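Local coordinates for Alr3699 protein (Nostoc sp., PDB 4XSO) that is of unknown function but has the two-domain GT-B fold of a glycosyltransferase, at residues A[24-29]-A[44-49]; A[38-43]-A[48-53]; A[180-185]-A[303-308]; A[201-206]-A[266-271]; A[301-304]-A[309-312]. One frame throughout, in Å; residues are numbered along the deposited sequence.

Contact 1 of 5, residues A[24-29]-A[44-49]; sequences CLIDIA and GAFKTL
Ile-26 of helix 20-29 and Phe-46 of helix 45-52 bridge two helices whose backbones come closest at 8.4 Å, between Ile-26 CA and Leu-49 CA; Leu-25 adds a lesser share. Phe-46 sits on the first turn of its helix after the N-cap Gly-44. With CG anti to the backbone N (chi1 -176°), its ring stretches across to the other helix and meets two aliphatic side chains with its edge. Ile-26 CD1 lies 3.3 Å from Phe-46 CE1, near the ring plane, a very close approach for two carbons. Ile-26 and Phe-46 run past each other in opposite senses, and the end of the isoleucine comes against the CE1 edge, with CD1 nearest and Ile-26 CG1 4.1 Å from Phe-46 CE1. Both helices belong to the N-terminal Rossmann-like domain of the GT-B fold and pack beside strand 36-40, which lies between them in the chain. Leu-25 comes to the far end of the same ring, its CD2 4.2 Å from Phe-46 CZ, again at the edge. Leu-25 also rests on Phe-11 of strand 9-13 and on Val-38, while the Phe-46 ring touches Leu-40; Leu-49 turns its side chain onto Pro-18.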
# COMPACT_ATOMS: atom_id res chain seq x y z
N CYS A 24 22.37 -14.38 -3.70
CA CYS A 24 23.12 -13.13 -3.89
C CYS A 24 22.91 -12.19 -2.68
O CYS A 24 23.85 -11.53 -2.23
CB CYS A 24 22.76 -12.44 -5.22
SG CYS A 24 23.76 -10.98 -5.65
N LEU A 25 21.69 -12.16 -2.14
CA LEU A 25 21.38 -11.32 -0.99
C LEU A 25 22.18 -11.74 0.26
O LEU A 25 22.60 -10.89 1.03
CB LEU A 25 19.86 -11.33 -0.76
CG LEU A 25 19.34 -10.45 0.42
CD1 LEU A 25 19.64 -9.00 0.14
CD2 LEU A 25 17.84 -10.63 0.67
N ILE A 26 22.49 -13.03 0.41
CA ILE A 26 23.38 -13.46 1.52
C ILE A 26 24.68 -12.64 1.50
O ILE A 26 25.11 -12.03 2.51
CB ILE A 26 23.76 -14.98 1.45
CG1 ILE A 26 22.52 -15.89 1.52
CG2 ILE A 26 24.75 -15.36 2.54
CD1 ILE A 26 21.55 -15.53 2.60
N ASP A 27 25.30 -12.64 0.32
CA ASP A 27 26.56 -11.97 0.03
C ASP A 27 26.46 -10.46 0.13
O ASP A 27 27.36 -9.77 0.69
CB ASP A 27 27.06 -12.39 -1.39
CG ASP A 27 27.51 -13.89 -1.45
OD1 ASP A 27 28.04 -14.41 -0.43
OD2 ASP A 27 27.26 -14.56 -2.47
N ILE A 28 25.34 -9.92 -0.34
CA ILE A 28 25.15 -8.44 -0.25
C ILE A 28 24.99 -7.99 1.22
O ILE A 28 25.58 -7.03 1.63
CB ILE A 28 23.94 -8.02 -1.08
CG1 ILE A 28 24.16 -8.22 -2.58
CG2 ILE A 28 23.60 -6.57 -0.85
CD1 ILE A 28 22.85 -8.37 -3.33
N ALA A 29 24.25 -8.77 2.01
CA ALA A 29 23.90 -8.48 3.37
C ALA A 29 24.98 -8.75 4.46
O ALA A 29 25.03 -8.04 5.49
CB ALA A 29 22.64 -9.23 3.71
N GLY A 44 10.59 -20.43 5.01
CA GLY A 44 11.20 -21.44 4.16
C GLY A 44 12.66 -21.68 4.48
O GLY A 44 13.17 -21.19 5.50
N ALA A 45 13.33 -22.40 3.59
CA ALA A 45 14.75 -22.71 3.71
C ALA A 45 15.67 -21.48 3.67
O ALA A 45 16.81 -21.54 4.13
CB ALA A 45 15.16 -23.66 2.61
N PHE A 46 15.18 -20.36 3.13
CA PHE A 46 16.03 -19.20 2.98
C PHE A 46 16.27 -18.52 4.33
O PHE A 46 17.33 -17.96 4.56
CB PHE A 46 15.43 -18.23 1.96
CG PHE A 46 16.30 -17.04 1.68
CD1 PHE A 46 17.68 -17.14 1.66
CD2 PHE A 46 15.73 -15.80 1.45
CE1 PHE A 46 18.46 -16.03 1.43
CE2 PHE A 46 16.52 -14.68 1.22
CZ PHE A 46 17.89 -14.80 1.22
N LYS A 47 15.26 -18.56 5.16
CA LYS A 47 15.26 -18.06 6.48
C LYS A 47 16.33 -18.77 7.27
O LYS A 47 17.18 -18.14 7.95
CB LYS A 47 13.91 -18.33 7.14
CG LYS A 47 13.88 -17.76 8.57
CD LYS A 47 12.52 -17.79 9.15
CE LYS A 47 12.41 -17.00 10.43
NZ LYS A 47 12.48 -17.89 11.62
N THR A 48 16.30 -20.11 7.16
CA THR A 48 17.32 -20.95 7.85
C THR A 48 18.75 -20.61 7.40
O THR A 48 19.66 -20.39 8.28
CB THR A 48 16.96 -22.49 7.75
OG1 THR A 48 15.59 -22.67 8.15
CG2 THR A 48 17.81 -23.33 8.68
N LEU A 49 18.95 -20.47 6.09
CA LEU A 49 20.28 -20.10 5.55
C LEU A 49 20.77 -18.72 6.06
O LEU A 49 21.96 -18.55 6.34
CB LEU A 49 20.36 -20.05 4.03
CG LEU A 49 20.12 -21.29 3.16
CD1 LEU A 49 20.15 -20.88 1.67
CD2 LEU A 49 21.17 -22.39 3.44

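Contact 2 of 5, residues A[38-43]-A[48-53]; sequences VGLFAD and TLLEQH
Val-38, midway along strand 36-40, comes closest to Leu-50 of helix 45-52, their CA atoms 8.3 Å apart, and both point their side chains into the gap. Leu-50 carries the helix side of the contact alone and divides its two methyls over the strand. Its CD1 lies 3.9 Å from Val-38 CG1 and nearly as close to Val-38 CB, while Leu-50 CD2 sits 4.1 Å from Val-38 CG2. The two side chains as a whole cross at about a right angle, yet their methyl pairs lie side by side, CD1 against CG1 and CD2 against CG2. The CG of Leu-50 stands anti to its carbonyl carbon (chi1 -74°), which turns the branch toward the strand. Leu-50 CD1 serves Leu-40 as well: two residues along and on the same side of the strand as Val-38, Leu-40 brings its CD1 to 4.3 Å from Leu-50 CD1, a looser approach. Ile-55 and Val-57 also touch Leu-50 and extend the apolar layer toward strand 57-59. At the end of the helix, His-53 folds back and gives its ND1 proton to Leu-49 O at 2.8 Å, with an N-H...O angle of 159°. The oxygen is near the plane of the imidazole, but the donor is tilted 34° from the carbonyl plane, and the bond helps to fix the rotation of the ring. Helix 45-52 thus packs on the preceding strand of a beta-alpha-beta crossover, strand 36-40 to strand 57-59, as in the Rossmann-like domains of the GT-B fold.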
# COMPACT_ATOMS: atom_id res chain seq x y z
N VAL A 38 16.82 -8.75 7.26
CA VAL A 38 16.13 -9.24 6.07
C VAL A 38 14.65 -9.63 6.39
O VAL A 38 14.36 -10.54 7.16
CB VAL A 38 16.83 -10.44 5.40
CG1 VAL A 38 16.06 -10.84 4.13
CG2 VAL A 38 18.25 -10.11 5.03
N GLY A 39 13.73 -8.90 5.82
CA GLY A 39 12.31 -9.17 5.93
C GLY A 39 11.92 -10.06 4.75
O GLY A 39 12.12 -9.72 3.55
N LEU A 40 11.44 -11.25 5.06
CA LEU A 40 10.89 -12.12 4.06
C LEU A 40 9.35 -12.10 4.07
O LEU A 40 8.73 -11.90 5.10
CB LEU A 40 11.35 -13.55 4.32
CG LEU A 40 12.85 -13.84 4.32
CD1 LEU A 40 13.08 -15.32 4.63
CD2 LEU A 40 13.46 -13.44 2.99
N PHE A 41 8.75 -12.36 2.93
CA PHE A 41 7.29 -12.47 2.89
C PHE A 41 6.78 -13.92 3.03
O PHE A 41 5.60 -14.13 3.13
CB PHE A 41 6.75 -11.83 1.60
CG PHE A 41 7.01 -10.34 1.47
CD1 PHE A 41 7.48 -9.58 2.54
CD2 PHE A 41 6.72 -9.70 0.27
CE1 PHE A 41 7.69 -8.21 2.39
CE2 PHE A 41 6.94 -8.35 0.13
CZ PHE A 41 7.43 -7.61 1.17
N ALA A 42 7.68 -14.89 3.01
CA ALA A 42 7.33 -16.30 3.24
C ALA A 42 8.45 -16.91 4.06
O ALA A 42 9.63 -16.57 3.85
CB ALA A 42 7.22 -17.06 1.91
N ASP A 43 8.08 -17.83 4.96
CA ASP A 43 9.01 -18.71 5.65
C ASP A 43 9.46 -19.80 4.70
O ASP A 43 8.83 -20.03 3.68
CB ASP A 43 8.36 -19.35 6.89
CG ASP A 43 9.40 -19.77 7.95
OD1 ASP A 43 10.62 -19.75 7.69
OD2 ASP A 43 8.97 -20.09 9.05
N THR A 48 16.30 -20.11 7.16
CA THR A 48 17.32 -20.95 7.85
C THR A 48 18.75 -20.61 7.40
O THR A 48 19.66 -20.39 8.28
CB THR A 48 16.96 -22.49 7.75
OG1 THR A 48 15.59 -22.67 8.15
CG2 THR A 48 17.81 -23.33 8.68
N LEU A 49 18.95 -20.47 6.09
CA LEU A 49 20.28 -20.10 5.55
C LEU A 49 20.77 -18.72 6.06
O LEU A 49 21.96 -18.55 6.34
CB LEU A 49 20.36 -20.05 4.03
CG LEU A 49 20.12 -21.29 3.16
CD1 LEU A 49 20.15 -20.88 1.67
CD2 LEU A 49 21.17 -22.39 3.44
N LEU A 50 19.82 -17.76 6.21
CA LEU A 50 20.14 -16.45 6.76
C LEU A 50 20.57 -16.60 8.21
O LEU A 50 21.59 -16.09 8.61
CB LEU A 50 18.95 -15.50 6.63
CG LEU A 50 18.70 -15.00 5.20
CD1 LEU A 50 17.28 -14.43 5.09
CD2 LEU A 50 19.76 -13.95 4.88
N GLU A 51 19.84 -17.36 8.98
CA GLU A 51 20.22 -17.62 10.36
C GLU A 51 21.59 -18.31 10.46
O GLU A 51 22.48 -17.87 11.22
CB GLU A 51 19.13 -18.47 11.03
CG GLU A 51 17.83 -17.70 11.32
CD GLU A 51 16.67 -18.63 11.64
OE1 GLU A 51 16.78 -19.86 11.43
OE2 GLU A 51 15.61 -18.12 12.02
N GLN A 52 21.82 -19.29 9.60
CA GLN A 52 23.13 -19.96 9.57
C GLN A 52 24.25 -18.97 9.31
O GLN A 52 25.40 -19.24 9.63
CB GLN A 52 23.17 -21.04 8.48
CG GLN A 52 22.16 -22.19 8.73
CD GLN A 52 22.24 -23.30 7.68
OE1 GLN A 52 22.90 -23.13 6.66
NE2 GLN A 52 21.55 -24.43 7.94
N HIS A 53 23.95 -17.86 8.66
CA HIS A 53 24.96 -16.86 8.37
C HIS A 53 24.90 -15.68 9.33
O HIS A 53 25.53 -14.69 9.07
CB HIS A 53 24.81 -16.39 6.91
CG HIS A 53 25.36 -17.35 5.89
ND1 HIS A 53 24.57 -18.28 5.24
CD2 HIS A 53 26.60 -17.49 5.38
CE1 HIS A 53 25.30 -18.95 4.37
NE2 HIS A 53 26.54 -18.50 4.45

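Contact 3 of 5, residues A[180-185]-A[303-308]; sequences NGFDIN and AMLCGK
Leu-305, in the last turn of helix 298-305, sends its two methyls to different residues of segment 180-185. CD1 goes to Phe-182, where it lies 3.6 Å from Phe-182 CB and 3.9 Å from Phe-182 CG, at the root of the aromatic side chain; the two side chains cross obliquely. CD2 goes to Ile-184, 3.7 Å from Ile-184 CG2 and almost as near its CB, and here the crossing is close to a right angle. Ile-184 places CG1 between its backbone N and carbonyl carbon (chi1 73°), leaving the branch methyl CG2 to face Leu-305 while the end of the longer arm leads away. A water joins the backbones beside this apolar contact: it donates to Ile-184 O at 2.8 Å and to Leu-305 O at 2.7 Å, spending both hydrogens on two carbonyls that could not bond to each other. Leu-305 O also accepts from Gln-361 NE2. Just beyond, Gly-307 takes a positive phi in a Schellman motif that ends the helix, with Lys-308 N bonded back to Ala-303 O. Segment 180-185 follows strand 175-177 and precedes helix 191-201, so the contact joins the chain passing between the two Rossmann-like domains to a helix of the second. Phe-182 lies against Val-301 and Glu-302 of that helix and against Phe-368, while Ala-364 and Ser-365 of helix 350-368 cover Leu-305.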
# COMPACT_ATOMS: atom_id res chain seq x y z
N ASN A 180 26.95 -9.96 -9.66
CA ASN A 180 27.07 -10.86 -8.52
C ASN A 180 28.57 -11.03 -8.16
O ASN A 180 29.48 -11.02 -9.03
CB ASN A 180 26.46 -12.22 -8.85
CG ASN A 180 24.93 -12.24 -8.90
OD1 ASN A 180 24.25 -11.23 -9.14
ND2 ASN A 180 24.39 -13.41 -8.80
N GLY A 181 28.85 -11.15 -6.89
CA GLY A 181 30.25 -11.33 -6.44
C GLY A 181 30.41 -12.75 -5.88
O GLY A 181 29.44 -13.33 -5.46
N PHE A 182 31.64 -13.23 -5.88
CA PHE A 182 32.03 -14.57 -5.44
C PHE A 182 33.34 -14.54 -4.66
O PHE A 182 34.25 -13.81 -5.01
CB PHE A 182 32.22 -15.45 -6.69
CG PHE A 182 30.99 -15.55 -7.52
CD1 PHE A 182 30.69 -14.55 -8.44
CD2 PHE A 182 30.11 -16.65 -7.38
CE1 PHE A 182 29.49 -14.59 -9.17
CE2 PHE A 182 28.99 -16.71 -8.15
CZ PHE A 182 28.68 -15.68 -9.06
N ASP A 183 33.47 -15.39 -3.64
CA ASP A 183 34.75 -15.55 -2.96
C ASP A 183 35.63 -16.38 -3.85
O ASP A 183 35.39 -17.57 -3.97
CB ASP A 183 34.56 -16.26 -1.67
CG ASP A 183 35.88 -16.39 -0.89
OD1 ASP A 183 37.00 -16.24 -1.39
OD2 ASP A 183 35.74 -16.56 0.30
N ILE A 184 36.64 -15.78 -4.44
CA ILE A 184 37.30 -16.45 -5.59
C ILE A 184 38.11 -17.68 -5.21
O ILE A 184 38.18 -18.62 -5.97
CB ILE A 184 38.08 -15.52 -6.51
CG1 ILE A 184 39.40 -15.06 -5.87
CG2 ILE A 184 37.22 -14.34 -6.94
CD1 ILE A 184 40.16 -14.01 -6.66
N ASN A 185 38.62 -17.67 -3.99
CA ASN A 185 39.42 -18.78 -3.44
C ASN A 185 38.62 -20.01 -3.10
O ASN A 185 39.14 -21.13 -3.17
CB ASN A 185 40.23 -18.24 -2.22
CG ASN A 185 41.26 -17.23 -2.64
OD1 ASN A 185 41.74 -17.20 -3.77
ND2 ASN A 185 41.58 -16.36 -1.74
N ALA A 303 32.27 -21.56 -13.04
CA ALA A 303 33.09 -22.42 -13.88
C ALA A 303 34.40 -21.71 -14.27
O ALA A 303 35.48 -22.30 -14.24
CB ALA A 303 32.28 -22.81 -15.10
N MET A 304 34.27 -20.43 -14.57
CA MET A 304 35.39 -19.58 -14.98
C MET A 304 36.36 -19.45 -13.78
O MET A 304 37.56 -19.61 -13.92
CB MET A 304 34.87 -18.22 -15.44
CG MET A 304 34.05 -18.25 -16.75
SD MET A 304 33.36 -16.62 -17.25
CE MET A 304 34.64 -16.32 -18.35
N LEU A 305 35.83 -19.18 -12.62
CA LEU A 305 36.67 -19.04 -11.42
C LEU A 305 37.32 -20.34 -11.09
O LEU A 305 38.37 -20.35 -10.43
CB LEU A 305 35.80 -18.58 -10.24
CG LEU A 305 35.36 -17.13 -10.28
CD1 LEU A 305 34.27 -16.91 -9.25
CD2 LEU A 305 36.52 -16.23 -10.03
N CYS A 306 36.71 -21.47 -11.52
CA CYS A 306 37.36 -22.75 -11.27
C CYS A 306 38.43 -22.97 -12.32
O CYS A 306 39.06 -24.01 -12.37
CB CYS A 306 36.41 -23.94 -11.30
SG CYS A 306 35.18 -24.02 -10.03
N GLY A 307 38.62 -22.01 -13.20
CA GLY A 307 39.60 -22.24 -14.22
C GLY A 307 39.19 -23.30 -15.23
O GLY A 307 40.04 -23.98 -15.70
N LYS A 308 37.93 -23.40 -15.59
CA LYS A 308 37.48 -24.43 -16.54
C LYS A 308 37.00 -23.84 -17.85
O LYS A 308 36.51 -22.72 -17.91
CB LYS A 308 36.33 -25.23 -15.92
CG LYS A 308 36.79 -26.12 -14.76
CD LYS A 308 37.86 -27.04 -15.38
CE LYS A 308 38.20 -28.22 -14.58
NZ LYS A 308 39.27 -28.91 -15.32
O HOH W 1 39.38 -18.77 -8.48

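Contact 4 of 5, residues A[201-206]-A[266-271]; sequences LGVANN and RVKFLG
Two leucines make the apolar part of this contact: Leu-201 CD2 meets Leu-270 CD2 at 4.2 Å, methyl to methyl, with the side chains crossing at about a right angle. Both also rest on Leu-279 of helix 276-282, which makes a third apolar partner. Val-203 adds a looser touch, its CG1 4.3 Å from Lys-268 CD, so part of the lysine chain serves as a hydrocarbon surface.

Close to the leucines, the end of Lys-268 approaches Leu-201 O. The lysine bends at its third and fourth torsions (chi3 70°, chi4 97°), which brings the end of the chain in front of the carbonyl oxygen. Lys-268 CE lies 3.1 Å and NZ 3.2 Å from Leu-201 O. Backbone features shape the facing loop: Gly-202 leaves helix 191-201 in a Schellman motif with positive phi, and a type I turn from Val-203 to Asn-206 leads into strand 207-212. Strand 267-271 is the outermost on its side of the parallel sheet in the second Rossmann-like domain.

Beside the leucine pair, then, the lysine combines an aliphatic stem with an ammonium group near the carbonyl end of a helix, where the helix dipole would probably favour its positive charge.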
# COMPACT_ATOMS: atom_id res chain seq x y z
N LEU A 201 34.17 -41.15 -9.07
CA LEU A 201 33.03 -40.97 -9.92
C LEU A 201 33.11 -41.91 -11.07
O LEU A 201 32.16 -42.03 -11.79
CB LEU A 201 32.96 -39.54 -10.43
CG LEU A 201 32.51 -38.55 -9.40
CD1 LEU A 201 32.42 -37.18 -10.01
CD2 LEU A 201 31.17 -38.99 -8.81
N GLY A 202 34.27 -42.52 -11.30
CA GLY A 202 34.37 -43.48 -12.37
C GLY A 202 34.52 -42.81 -13.71
O GLY A 202 34.26 -43.44 -14.73
N VAL A 203 35.06 -41.59 -13.75
CA VAL A 203 35.19 -40.92 -15.03
C VAL A 203 36.59 -40.55 -15.38
O VAL A 203 36.79 -39.61 -16.14
CB VAL A 203 34.39 -39.62 -15.03
CG1 VAL A 203 32.92 -39.93 -14.91
CG2 VAL A 203 34.83 -38.70 -13.86
N ALA A 204 37.56 -41.24 -14.82
CA ALA A 204 38.97 -40.77 -14.91
C ALA A 204 39.52 -40.81 -16.32
O ALA A 204 40.25 -39.91 -16.74
CB ALA A 204 39.86 -41.54 -13.95
N ASN A 205 39.10 -41.79 -17.10
CA ASN A 205 39.55 -41.85 -18.49
C ASN A 205 38.59 -41.24 -19.47
O ASN A 205 38.74 -41.44 -20.65
CB ASN A 205 39.83 -43.31 -18.89
CG ASN A 205 40.93 -43.92 -18.04
OD1 ASN A 205 42.06 -43.46 -18.08
ND2 ASN A 205 40.59 -44.92 -17.25
N ASN A 206 37.61 -40.50 -18.98
CA ASN A 206 36.65 -39.83 -19.85
C ASN A 206 36.92 -38.31 -20.10
O ASN A 206 37.64 -37.65 -19.31
CB ASN A 206 35.26 -39.94 -19.23
CG ASN A 206 34.79 -41.36 -19.11
OD1 ASN A 206 34.34 -41.79 -18.05
ND2 ASN A 206 34.81 -42.07 -20.20
N ARG A 266 26.85 -43.12 -20.46
CA ARG A 266 27.67 -41.94 -20.75
C ARG A 266 27.05 -40.68 -20.11
O ARG A 266 27.45 -39.58 -20.45
CB ARG A 266 27.72 -41.76 -22.27
CG ARG A 266 28.57 -42.85 -22.93
CD ARG A 266 28.64 -42.66 -24.40
NE ARG A 266 29.26 -41.40 -24.75
CZ ARG A 266 29.06 -40.79 -25.90
NH1 ARG A 266 28.26 -41.32 -26.85
NH2 ARG A 266 29.65 -39.66 -26.12
N VAL A 267 26.01 -40.85 -19.29
CA VAL A 267 25.34 -39.77 -18.57
C VAL A 267 25.21 -40.26 -17.12
O VAL A 267 24.78 -41.39 -16.91
CB VAL A 267 23.95 -39.43 -19.15
CG1 VAL A 267 23.32 -38.22 -18.47
CG2 VAL A 267 24.02 -39.15 -20.63
N LYS A 268 25.74 -39.49 -16.14
CA LYS A 268 25.60 -39.82 -14.71
C LYS A 268 24.80 -38.72 -14.03
O LYS A 268 25.20 -37.55 -14.04
CB LYS A 268 26.97 -40.04 -14.02
CG LYS A 268 27.68 -41.31 -14.46
CD LYS A 268 29.09 -41.50 -13.87
CE LYS A 268 29.09 -41.80 -12.37
NZ LYS A 268 29.19 -43.27 -12.02
N PHE A 269 23.64 -39.07 -13.46
CA PHE A 269 22.92 -38.15 -12.60
C PHE A 269 23.54 -38.24 -11.18
O PHE A 269 23.48 -39.31 -10.56
CB PHE A 269 21.46 -38.51 -12.50
CG PHE A 269 20.66 -38.27 -13.76
CD1 PHE A 269 20.58 -39.23 -14.76
CD2 PHE A 269 19.90 -37.12 -13.90
CE1 PHE A 269 19.78 -39.03 -15.89
CE2 PHE A 269 19.13 -36.90 -15.02
CZ PHE A 269 19.05 -37.87 -16.03
N LEU A 270 24.12 -37.15 -10.66
CA LEU A 270 24.73 -37.20 -9.29
C LEU A 270 23.81 -36.72 -8.21
O LEU A 270 24.13 -36.78 -6.99
CB LEU A 270 26.04 -36.40 -9.21
CG LEU A 270 27.08 -36.73 -10.21
CD1 LEU A 270 28.36 -35.96 -9.91
CD2 LEU A 270 27.32 -38.23 -10.17
N GLY A 271 22.70 -36.17 -8.60
CA GLY A 271 21.79 -35.60 -7.66
C GLY A 271 22.26 -34.24 -7.10
O GLY A 271 23.13 -33.60 -7.65

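Contact 5 of 5, residues A[301-304]-A[309-312]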
# COMPACT_ATOMS: atom_id res chain seq x y z
N VAL A 301 29.99 -18.00 -14.32
CA VAL A 301 31.08 -17.39 -13.49
C VAL A 301 31.79 -18.37 -12.59
O VAL A 301 33.00 -18.34 -12.47
CB VAL A 301 30.57 -16.19 -12.68
CG1 VAL A 301 31.71 -15.60 -11.81
CG2 VAL A 301 30.05 -15.14 -13.61
N GLU A 302 31.07 -19.31 -12.00
CA GLU A 302 31.70 -20.28 -11.11
C GLU A 302 32.67 -21.16 -11.85
O GLU A 302 33.76 -21.39 -11.39
CB GLU A 302 30.65 -21.09 -10.35
CG GLU A 302 30.02 -20.17 -9.32
CD GLU A 302 28.93 -20.82 -8.51
OE1 GLU A 302 28.02 -21.41 -9.13
OE2 GLU A 302 28.98 -20.65 -7.27
N ALA A 303 32.27 -21.56 -13.04
CA ALA A 303 33.09 -22.42 -13.88
C ALA A 303 34.40 -21.71 -14.27
O ALA A 303 35.48 -22.30 -14.24
CB ALA A 303 32.28 -22.81 -15.10
N MET A 304 34.27 -20.43 -14.57
CA MET A 304 35.39 -19.58 -14.98
C MET A 304 36.36 -19.45 -13.78
O MET A 304 37.56 -19.61 -13.92
CB MET A 304 34.87 -18.22 -15.44
CG MET A 304 34.05 -18.25 -16.75
SD MET A 304 33.36 -16.62 -17.25
CE MET A 304 34.64 -16.32 -18.35
N PRO A 309 37.17 -24.60 -18.93
CA PRO A 309 36.51 -24.15 -20.15
C PRO A 309 35.01 -24.18 -19.89
O PRO A 309 34.51 -25.12 -19.22
CB PRO A 309 36.82 -25.27 -21.13
CG PRO A 309 37.99 -26.00 -20.57
CD PRO A 309 37.76 -25.95 -19.10
N VAL A 310 34.30 -23.18 -20.37
CA VAL A 310 32.90 -23.09 -20.21
C VAL A 310 32.23 -22.78 -21.54
O VAL A 310 32.70 -21.92 -22.32
CB VAL A 310 32.51 -22.08 -19.13
CG1 VAL A 310 32.84 -20.64 -19.57
CG2 VAL A 310 31.03 -22.17 -18.82
N VAL A 311 31.11 -23.45 -21.80
CA VAL A 311 30.31 -23.20 -22.98
C VAL A 311 28.98 -22.79 -22.45
O VAL A 311 28.49 -23.40 -21.54
CB VAL A 311 30.18 -24.47 -23.93
CG1 VAL A 311 29.70 -25.69 -23.25
CG2 VAL A 311 29.26 -24.15 -25.12
N ALA A 312 28.43 -21.71 -22.98
CA ALA A 312 27.13 -21.20 -22.58
C ALA A 312 26.21 -20.87 -23.72
O ALA A 312 26.63 -20.68 -24.85
CB ALA A 312 27.30 -19.93 -21.74
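Val-310, the first residue of strand 310-313, receives two neighbouring residues of helix 298-305 on its two methyls. CG2 faces Ala-303, 4.0 Å from Ala-303 CB, and Val-310 CB is almost as close to that methyl. CG1 takes Met-304, 3.9 Å from Met-304 CG, where the side chains meet at a slant. The contact therefore uses the inner part of the methionine, while the chain bends at chi3 (98°) farther out. The valine holds CG1 between its backbone N and carbonyl carbon (chi1 68°) with CG2 anti to the N, a rotation that turns CG1 to Met-304 and CG2 to Ala-303. The small Ala-303 side chain lets the backbones come near, to 6.4 Å between Ala-303 CA and Val-310 CA.

Around this first shell, Val-286 of the neighbouring strand lies against Ala-303, and Ala-360 and Ala-364 of helix 350-368 lie against Met-304. Strand 310-313 is held in the parallel sheet by backbone bonds from Val-310 to Phe-329 and from Val-311 to Val-286. Strand 285-287, helix 298-305 and strand 310-313 form a beta-alpha-beta unit of the second Rossmann-like domain.

With carbon alone meeting carbon and all three residues buried, the contact depends on shape and exclusion of water, while the strand's backbone polar groups bond to neighbouring strands.

Contacts 1 and 2 are adjoining patches of one apolar core in the N-terminal domain, their centres 6 Å apart: both use helix 45-52, and Ile-26 CD1 lies 3.3 Å from Leu-50 CD2. Contacts 3 and 5, 9 Å apart between centres, share helix 298-305 of the second domain, contact 3 bringing the connecting chain to it; Phe-182 CE1 reaches Val-301 CG1 at 3.6 Å. Contact 3 also touches contact 1, their centres 20 Å apart, with Asp-27 OD2 packed 3.9 Å from Gly-181 O, and so spans the domain junction. Contact 4 lies at the edge of the sheet that contact 5 also reaches, its centre about 19 Å from that of contact 5.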